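Local coordinates for isocitrate dehydrogenase [NAD] subunit 1, mitochondrial (Saccharomyces cerevisiae, PDB 3BLX), which forms, with subunit 2, the octameric mitochondrial enzyme that oxidises and decarboxylates isocitrate to 2-oxoglutarate with NAD(+) in the citric acid cycle, and also binds RNA, at residues T19-P24 and E68-N73; S137-E142 and E149-M154; S312-E317 and N344-M349. All blocks are in the same frame, centred on the assembly; numbering follows the deposited sequence.

Contact 1 of 3, residues T19-P24 and E68-N73; sequences TVTLIP and ESLKRN
Thr21 and Asn73 bury the most surface here, and Thr21 OG1 is the acceptor that joins them. Strand segment 19-24 runs roughly antiparallel (157°) to the C-terminal end of helix 60-73. That helix is the crossover of a beta-alpha-beta unit, linking strands 47-51 and 75-80, which both pair in parallel with strand 17-25. Thr21 OG1 is gripped twice: Ser69 OG lies 2.6 Å from it in a hydroxyl-hydroxyl hydrogen bond, and Asn73 ND2 donates to it over 3.0 Å. The second bond is bent, 139° at the hydrogen, with OG1 tilted from the amide plane; the two side chains cross at about a right angle. Chi1 of -60° sets OG1 beside the backbone N of Thr21, where both partners meet it, and leaves CG2 anti to that N, 3.5 Å from Ser69 OG. Two residues earlier on the strand, Thr19 CG2 packs against the Asn73 amide, 3.7 Å from OD1, while Asn73 CB sits by Thr19 O. Glu50, on strand 47-51, accepts from Asn73 ND2, makes a weak hydrogen bond with Ser69 OG and a salt bridge with Arg72. The buried threonine hydroxyl is thus held by two helix side chains that share a carboxylate as a further partner.

Contact 2 of 3, residues S137-E142 and E149-M154; sequences SGLEHE and ESLKVM
His141 and Glu149 face each other as an antiparallel hydrogen-bonded pair: His141 N donates to Glu149 O over 3.0 Å, and Glu149 N to His141 O over 2.9 Å. The Glu149 side chain can be followed outward. CB lies 3.5 Å from His141 NE2, off that edge of the ring and out of its plane; CG is farther from the same nitrogen, at 4.1 Å, and CD stays nearby. At the tip, OE1 meets the ring edge 2.9 Å from NE2, a hydrogen bond whose details are doubtful because OE1 is crowded in the model, probably by Glu149 OE1 of a third subunit, another copy of this protein. His141 CG sits between the backbone N and the carbonyl carbon (chi1 71°), which lays the ring alongside Glu149, and ND1 hydrogen-bonds Ser143 OG. These strands, 140-142 and 147-155, form a beta hairpin whose second strand pairs antiparallel with a strand of a subunit 2 chain, carrying the sheet across the interface. On the face bearing Glu140 and Ser150, Ser150 OG donates a weak bond to Glu140 OE1, 3.1 Å away. Leu139 CD2 and Leu151 CD1 touch at 3.7 Å, their side chains side by side; Ile157 of a second subunit 2 chain packs on both.

Contact 3 of 3, residues S312-E317 and N344-M349; sequences SKAVHE and NKLSTM
Glu317 and Lys345 form the salt bridge of this contact: Lys345 NZ is 3.2 Å from Glu317 OE2, close enough for a weak hydrogen bond as well. A bend in the lysine chain (chi3 80°) brings CE and NZ to that oxygen. The ammonium has a stronger polar partner in Glu321, just past the end of helix 306-320, so two carboxylates balance NZ, which probably favours its charged form. A glutamine in place of Glu317 would probably leave the ammonium without one of its two balancing charges, resting on Glu321 for its salt bridge. Next to the salt bridge Ala314 CB meets Leu346 CD1 at 3.4 Å, with Ile342 also against the alanine. Backbone acceptors are partly served by hydroxyls: Ala314 O receives Thr318 OG1, and Asn344 O accepts from Ser347 OG over 3.0 Å. At the chain end, Leu346 O has a weak bond from Arg310, whose guanidinium also forms a long, weak ion pair with the Met349 carboxylate. Met349 CE meets the extended Lys313 chain at an angle, 3.5 Å from Lys313 CD. This is helix-to-helix packing: the C-terminal end of helix 335-347 lies against helix 306-320 through an alanine-leucine touch and a salt bridge beside it.

The three contacts follow one another along the chain and touch nowhere. Contact 1 joins a helix to the large mixed sheet, contact 2 is a hairpin reaching into the subunit interfaces, and contact 3 seats the chain terminus. Contacts 1 and 2 have centres 32 Å apart. Arg98, which probably binds substrate, lies nearer contact 2: its side chain is about 7 Å from that of Ser137, against about 11 Å from that of Leu70 in contact 1. From contact 2, the Lys152 side chain is also about 11 Å from that of Lys183, probably critical for catalysis. Contact 3 lies away from these sites, its centre 49 Å from that of contact 2, across the chain's centre.

Contact 1 of 3, residues T19-P24 and E68-N73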
loop_
_atom_site.group_PDB
_atom_site.type_symbol
_atom_site.label_atom_id
_atom_site.label_comp_id
_atom_site.label_asym_id
_atom_site.label_seq_id
_atom_site.Cartn_x
_atom_site.Cartn_y
_atom_site.Cartn_z
ATOM N N THR E 19 9.885 9.992 24.814
ATOM C CA THR E 19 9.161 11.230 24.564
ATOM C C THR E 19 7.676 10.905 24.506
ATOM O O THR E 19 7.254 10.194 23.617
ATOM C CB THR E 19 9.558 11.865 23.235
ATOM O OG1 THR E 19 10.958 12.125 23.251
ATOM C CG2 THR E 19 8.812 13.170 23.033
ATOM N N VAL E 20 6.885 11.384 25.461
ATOM C CA VAL E 20 5.444 11.189 25.355
ATOM C C VAL E 20 4.637 12.482 25.194
ATOM O O VAL E 20 4.935 13.509 25.778
ATOM C CB VAL E 20 4.867 10.281 26.465
ATOM C CG1 VAL E 20 5.998 9.609 27.236
ATOM C CG2 VAL E 20 3.925 11.048 27.345
ATOM N N THR E 21 3.625 12.413 24.346
ATOM C CA THR E 21 2.722 13.533 24.134
ATOM C C THR E 21 1.930 13.844 25.406
ATOM O O THR E 21 1.407 12.930 26.083
ATOM C CB THR E 21 1.774 13.255 22.951
ATOM O OG1 THR E 21 2.552 13.061 21.776
ATOM C CG2 THR E 21 0.824 14.424 22.686
ATOM N N LEU E 22 1.872 15.127 25.750
ATOM C CA LEU E 22 1.089 15.565 26.895
ATOM C C LEU E 22 0.092 16.603 26.417
ATOM O O LEU E 22 0.474 17.642 25.873
ATOM C CB LEU E 22 1.985 16.167 27.979
ATOM C CG LEU E 22 1.246 16.488 29.272
ATOM C CD1 LEU E 22 0.530 15.275 29.750
ATOM C CD2 LEU E 22 2.219 16.903 30.287
ATOM N N ILE E 23 -1.190 16.313 26.593
ATOM C CA ILE E 23 -2.244 17.238 26.193
ATOM C C ILE E 23 -3.041 17.559 27.440
ATOM O O ILE E 23 -3.913 16.777 27.834
ATOM C CB ILE E 23 -3.190 16.584 25.174
ATOM C CG1 ILE E 23 -2.447 16.172 23.911
ATOM C CG2 ILE E 23 -4.313 17.511 24.806
ATOM C CD1 ILE E 23 -3.192 15.146 23.066
ATOM N N PRO E 24 -2.752 18.706 28.081
ATOM C CA PRO E 24 -3.253 18.966 29.435
ATOM C C PRO E 24 -4.747 19.276 29.467
ATOM O O PRO E 24 -5.437 18.860 30.374
ATOM C CB PRO E 24 -2.433 20.177 29.882
ATOM C CG PRO E 24 -1.318 20.294 28.882
ATOM C CD PRO E 24 -1.905 19.810 27.614
ATOM N N GLU E 68 -0.345 14.960 15.159
ATOM C CA GLU E 68 0.998 14.878 14.600
ATOM C C GLU E 68 2.031 14.445 15.658
ATOM O O GLU E 68 2.920 13.629 15.382
ATOM C CB GLU E 68 1.372 16.208 13.936
ATOM C CG GLU E 68 2.067 16.047 12.559
ATOM C CD GLU E 68 1.323 15.089 11.596
ATOM O OE1 GLU E 68 1.997 14.256 10.951
ATOM O OE2 GLU E 68 0.075 15.159 11.470
ATOM N N SER E 69 1.879 14.966 16.870
ATOM C CA SER E 69 2.720 14.558 17.973
ATOM C C SER E 69 2.524 13.090 18.336
ATOM O O SER E 69 3.502 12.386 18.574
ATOM C CB SER E 69 2.476 15.461 19.175
ATOM O OG SER E 69 3.256 15.064 20.282
ATOM N N LEU E 70 1.271 12.622 18.365
ATOM C CA LEU E 70 0.997 11.207 18.617
ATOM C C LEU E 70 1.527 10.298 17.529
ATOM O O LEU E 70 1.985 9.210 17.821
ATOM C CB LEU E 70 -0.465 10.954 18.818
ATOM C CG LEU E 70 -0.897 11.259 20.252
ATOM C CD1 LEU E 70 -2.396 11.386 20.314
ATOM C CD2 LEU E 70 -0.412 10.200 21.216
ATOM N N LYS E 71 1.502 10.754 16.282
ATOM C CA LYS E 71 2.045 9.959 15.211
ATOM C C LYS E 71 3.542 9.716 15.391
ATOM O O LYS E 71 4.044 8.628 15.073
ATOM C CB LYS E 71 1.741 10.606 13.871
ATOM C CG LYS E 71 0.368 10.213 13.353
ATOM C CD LYS E 71 -0.247 11.252 12.418
ATOM C CE LYS E 71 -0.066 10.910 10.956
ATOM N NZ LYS E 71 -0.957 11.788 10.168
ATOM N N ARG E 72 4.231 10.724 15.926
ATOM C CA ARG E 72 5.652 10.633 16.190
ATOM C C ARG E 72 5.951 9.832 17.443
ATOM O O ARG E 72 6.826 8.994 17.444
ATOM C CB ARG E 72 6.250 12.017 16.339
ATOM C CG ARG E 72 6.215 12.864 15.100
ATOM C CD ARG E 72 7.163 14.038 15.228
ATOM N NE ARG E 72 6.704 14.986 16.235
ATOM C CZ ARG E 72 5.782 15.912 16.001
ATOM N NH1 ARG E 72 5.237 15.997 14.795
ATOM N NH2 ARG E 72 5.404 16.751 16.957
ATOM N N ASN E 73 5.218 10.088 18.513
ATOM C CA ASN E 73 5.589 9.503 19.796
ATOM C C ASN E 73 4.890 8.181 20.096
ATOM O O ASN E 73 5.430 7.353 20.808
ATOM C CB ASN E 73 5.363 10.503 20.934
ATOM C CG ASN E 73 6.041 11.823 20.697
ATOM O OD1 ASN E 73 7.047 11.921 19.991
ATOM N ND2 ASN E 73 5.501 12.856 21.311
#

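Contact 2 of 3, residues S137-E142 and E149-M154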
loop_
_atom_site.group_PDB
_atom_site.type_symbol
_atom_site.label_atom_id
_atom_site.label_comp_id
_atom_site.label_asym_id
_atom_site.label_seq_id
_atom_site.Cartn_x
_atom_site.Cartn_y
_atom_site.Cartn_z
ATOM N N SER E 137 -19.924 7.005 14.244
ATOM C CA SER E 137 -19.798 7.010 12.781
ATOM C C SER E 137 -21.149 7.099 12.055
ATOM O O SER E 137 -21.280 6.743 10.881
ATOM C CB SER E 137 -19.025 5.772 12.290
ATOM O OG SER E 137 -19.828 4.593 12.320
ATOM N N GLY E 138 -22.168 7.578 12.733
ATOM C CA GLY E 138 -23.452 7.637 12.055
ATOM C C GLY E 138 -23.590 8.562 10.843
ATOM O O GLY E 138 -22.633 8.942 10.165
ATOM N N LEU E 139 -24.838 8.889 10.559
ATOM C CA LEU E 139 -25.193 10.020 9.740
ATOM C C LEU E 139 -26.528 10.421 10.334
ATOM O O LEU E 139 -27.314 9.555 10.722
ATOM C CB LEU E 139 -25.376 9.616 8.283
ATOM C CG LEU E 139 -25.968 10.759 7.463
ATOM C CD1 LEU E 139 -24.865 11.632 6.912
ATOM C CD2 LEU E 139 -26.822 10.229 6.340
ATOM N N GLU E 140 -26.772 11.719 10.461
ATOM C CA GLU E 140 -28.081 12.170 10.908
ATOM C C GLU E 140 -28.564 13.221 9.963
ATOM O O GLU E 140 -27.763 14.031 9.481
ATOM C CB GLU E 140 -28.025 12.725 12.319
ATOM C CG GLU E 140 -28.053 11.666 13.420
ATOM C CD GLU E 140 -28.140 12.289 14.817
ATOM O OE1 GLU E 140 -28.694 11.642 15.746
ATOM O OE2 GLU E 140 -27.652 13.432 14.984
ATOM N N HIS E 141 -29.861 13.200 9.667
ATOM C CA HIS E 141 -30.396 14.197 8.757
ATOM C C HIS E 141 -31.825 14.546 9.094
ATOM O O HIS E 141 -32.570 13.717 9.629
ATOM C CB HIS E 141 -30.213 13.777 7.279
ATOM C CG HIS E 141 -31.083 12.640 6.850
ATOM N ND1 HIS E 141 -32.063 12.783 5.890
ATOM C CD2 HIS E 141 -31.130 11.345 7.250
ATOM C CE1 HIS E 141 -32.684 11.628 5.727
ATOM N NE2 HIS E 141 -32.141 10.740 6.543
ATOM N N GLU E 142 -32.173 15.803 8.815
ATOM C CA GLU E 142 -33.551 16.264 8.849
ATOM C C GLU E 142 -33.960 16.581 7.415
ATOM O O GLU E 142 -33.615 17.639 6.878
ATOM C CB GLU E 142 -33.684 17.510 9.727
ATOM C CG GLU E 142 -35.139 17.809 10.158
ATOM C CD GLU E 142 -35.237 18.866 11.268
ATOM O OE1 GLU E 142 -34.176 19.314 11.751
ATOM O OE2 GLU E 142 -36.375 19.247 11.652
ATOM N N GLU E 149 -33.559 11.633 11.323
ATOM C CA GLU E 149 -33.280 10.230 11.031
ATOM C C GLU E 149 -31.809 9.898 11.274
ATOM O O GLU E 149 -30.924 10.623 10.842
ATOM C CB GLU E 149 -33.673 9.873 9.593
ATOM C CG GLU E 149 -33.891 8.376 9.387
ATOM C CD GLU E 149 -34.311 8.046 7.970
ATOM O OE1 GLU E 149 -33.451 8.236 7.089
ATOM O OE2 GLU E 149 -35.477 7.603 7.741
ATOM N N SER E 150 -31.561 8.802 11.980
ATOM C CA SER E 150 -30.209 8.359 12.261
ATOM C C SER E 150 -29.902 7.086 11.494
ATOM O O SER E 150 -30.713 6.161 11.469
ATOM C CB SER E 150 -30.032 8.060 13.747
ATOM O OG SER E 150 -30.261 9.209 14.542
ATOM N N LEU E 151 -28.712 7.030 10.894
ATOM C CA LEU E 151 -28.248 5.832 10.190
ATOM C C LEU E 151 -26.906 5.383 10.764
ATOM O O LEU E 151 -25.872 5.990 10.502
ATOM C CB LEU E 151 -28.095 6.132 8.707
ATOM C CG LEU E 151 -29.354 6.595 7.996
ATOM C CD1 LEU E 151 -28.988 7.302 6.732
ATOM C CD2 LEU E 151 -30.204 5.390 7.696
ATOM N N LYS E 152 -26.909 4.320 11.551
ATOM C CA LYS E 152 -25.693 3.911 12.251
ATOM C C LYS E 152 -25.268 2.514 11.782
ATOM O O LYS E 152 -26.110 1.732 11.389
ATOM C CB LYS E 152 -25.901 3.959 13.772
ATOM C CG LYS E 152 -26.018 5.362 14.372
ATOM C CD LYS E 152 -26.328 5.292 15.876
ATOM C CE LYS E 152 -26.795 6.627 16.484
ATOM N NZ LYS E 152 -27.370 6.443 17.872
ATOM N N VAL E 153 -23.970 2.213 11.775
ATOM C CA VAL E 153 -23.506 0.886 11.346
ATOM C C VAL E 153 -22.784 0.081 12.418
ATOM O O VAL E 153 -22.159 0.613 13.312
ATOM C CB VAL E 153 -22.591 0.934 10.109
ATOM C CG1 VAL E 153 -23.290 1.606 8.940
ATOM C CG2 VAL E 153 -21.312 1.637 10.449
ATOM N N MET E 154 -22.911 -1.223 12.322
ATOM C CA MET E 154 -22.224 -2.154 13.193
ATOM C C MET E 154 -21.628 -3.153 12.220
ATOM O O MET E 154 -22.354 -3.729 11.411
ATOM C CB MET E 154 -23.245 -2.866 14.088
ATOM C CG MET E 154 -22.739 -4.115 14.823
ATOM S SD MET E 154 -22.256 -3.755 16.525
ATOM C CE MET E 154 -23.565 -2.625 17.064
#

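Contact 3 of 3, residues S312-E317 and N344-M349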
loop_
_atom_site.group_PDB
_atom_site.type_symbol
_atom_site.label_atom_id
_atom_site.label_comp_id
_atom_site.label_asym_id
_atom_site.label_seq_id
_atom_site.Cartn_x
_atom_site.Cartn_y
_atom_site.Cartn_z
ATOM N N SER E 312 1.615 3.930 42.485
ATOM C CA SER E 312 0.305 3.393 42.799
ATOM C C SER E 312 0.126 3.136 44.302
ATOM O O SER E 312 -0.936 3.396 44.863
ATOM C CB SER E 312 0.053 2.112 42.005
ATOM O OG SER E 312 -1.297 1.674 42.143
ATOM N N LYS E 313 1.160 2.607 44.946
ATOM C CA LYS E 313 1.106 2.340 46.382
ATOM C C LYS E 313 1.014 3.660 47.157
ATOM O O LYS E 313 0.197 3.820 48.058
ATOM C CB LYS E 313 2.327 1.538 46.823
ATOM C CG LYS E 313 2.231 0.972 48.227
ATOM C CD LYS E 313 3.480 0.177 48.589
ATOM C CE LYS E 313 3.330 -0.490 49.944
ATOM N NZ LYS E 313 4.505 -1.350 50.260
ATOM N N ALA E 314 1.841 4.618 46.778
ATOM C CA ALA E 314 1.755 5.954 47.347
ATOM C C ALA E 314 0.339 6.563 47.336
ATOM O O ALA E 314 -0.110 7.078 48.352
ATOM C CB ALA E 314 2.775 6.899 46.665
ATOM N N VAL E 315 -0.371 6.522 46.211
ATOM C CA VAL E 315 -1.661 7.191 46.194
ATOM C C VAL E 315 -2.713 6.372 46.935
ATOM O O VAL E 315 -3.585 6.947 47.572
ATOM C CB VAL E 315 -2.166 7.657 44.778
ATOM C CG1 VAL E 315 -1.040 7.739 43.783
ATOM C CG2 VAL E 315 -3.291 6.789 44.267
ATOM N N HIS E 316 -2.620 5.047 46.881
ATOM C CA HIS E 316 -3.564 4.213 47.612
ATOM C C HIS E 316 -3.415 4.400 49.120
ATOM O O HIS E 316 -4.401 4.417 49.857
ATOM C CB HIS E 316 -3.377 2.746 47.251
ATOM C CG HIS E 316 -3.838 2.409 45.871
ATOM N ND1 HIS E 316 -5.093 2.736 45.407
ATOM C CD2 HIS E 316 -3.214 1.777 44.849
ATOM C CE1 HIS E 316 -5.224 2.319 44.163
ATOM N NE2 HIS E 316 -4.097 1.735 43.798
ATOM N N GLU E 317 -2.165 4.548 49.553
ATOM C CA GLU E 317 -1.817 4.743 50.951
ATOM C C GLU E 317 -2.285 6.116 51.392
ATOM O O GLU E 317 -2.930 6.255 52.432
ATOM C CB GLU E 317 -0.302 4.632 51.123
ATOM C CG GLU E 317 0.192 4.325 52.530
ATOM C CD GLU E 317 1.677 3.982 52.551
ATOM O OE1 GLU E 317 2.079 3.007 51.869
ATOM O OE2 GLU E 317 2.441 4.689 53.247
ATOM N N ASN E 344 5.723 12.842 49.239
ATOM C CA ASN E 344 6.343 12.653 50.541
ATOM C C ASN E 344 6.481 11.176 50.928
ATOM O O ASN E 344 7.515 10.763 51.450
ATOM C CB ASN E 344 5.580 13.437 51.618
ATOM C CG ASN E 344 6.197 13.293 53.002
ATOM O OD1 ASN E 344 7.315 13.745 53.226
ATOM N ND2 ASN E 344 5.463 12.662 53.939
ATOM N N LYS E 345 5.448 10.379 50.676
ATOM C CA LYS E 345 5.522 8.941 50.973
ATOM C C LYS E 345 6.462 8.256 50.008
ATOM O O LYS E 345 6.918 7.147 50.266
ATOM C CB LYS E 345 4.150 8.258 50.896
ATOM C CG LYS E 345 3.028 9.162 51.312
ATOM C CD LYS E 345 1.866 8.376 51.878
ATOM C CE LYS E 345 2.137 7.988 53.322
ATOM N NZ LYS E 345 0.921 7.453 53.961
ATOM N N LEU E 346 6.725 8.921 48.886
ATOM C CA LEU E 346 7.577 8.384 47.839
ATOM C C LEU E 346 9.059 8.455 48.200
ATOM O O LEU E 346 9.783 7.483 47.993
ATOM C CB LEU E 346 7.307 9.111 46.521
ATOM C CG LEU E 346 6.661 8.325 45.368
ATOM C CD1 LEU E 346 6.098 6.994 45.801
ATOM C CD2 LEU E 346 5.608 9.170 44.688
ATOM N N SER E 347 9.503 9.597 48.732
ATOM C CA SER E 347 10.900 9.750 49.153
ATOM C C SER E 347 11.280 8.791 50.285
ATOM O O SER E 347 12.383 8.239 50.298
ATOM C CB SER E 347 11.183 11.185 49.567
ATOM O OG SER E 347 10.240 11.596 50.538
ATOM N N THR E 348 10.365 8.580 51.225
ATOM C CA THR E 348 10.604 7.650 52.325
ATOM C C THR E 348 10.333 6.203 51.912
ATOM O O THR E 348 10.548 5.283 52.708
ATOM C CB THR E 348 9.738 7.974 53.580
ATOM O OG1 THR E 348 8.540 7.183 53.580
ATOM C CG2 THR E 348 9.380 9.467 53.635
ATOM N N MET E 349 9.842 6.002 50.685
ATOM C CA MET E 349 9.444 4.657 50.226
ATOM C C MET E 349 10.611 3.713 50.004
ATOM O O MET E 349 10.442 2.510 50.260
ATOM C CB MET E 349 8.602 4.690 48.946
ATOM C CG MET E 349 7.142 4.327 49.166
ATOM S SD MET E 349 6.508 3.209 47.907
ATOM C CE MET E 349 6.680 1.608 48.721
ATOM O OXT MET E 349 11.692 4.133 49.550
#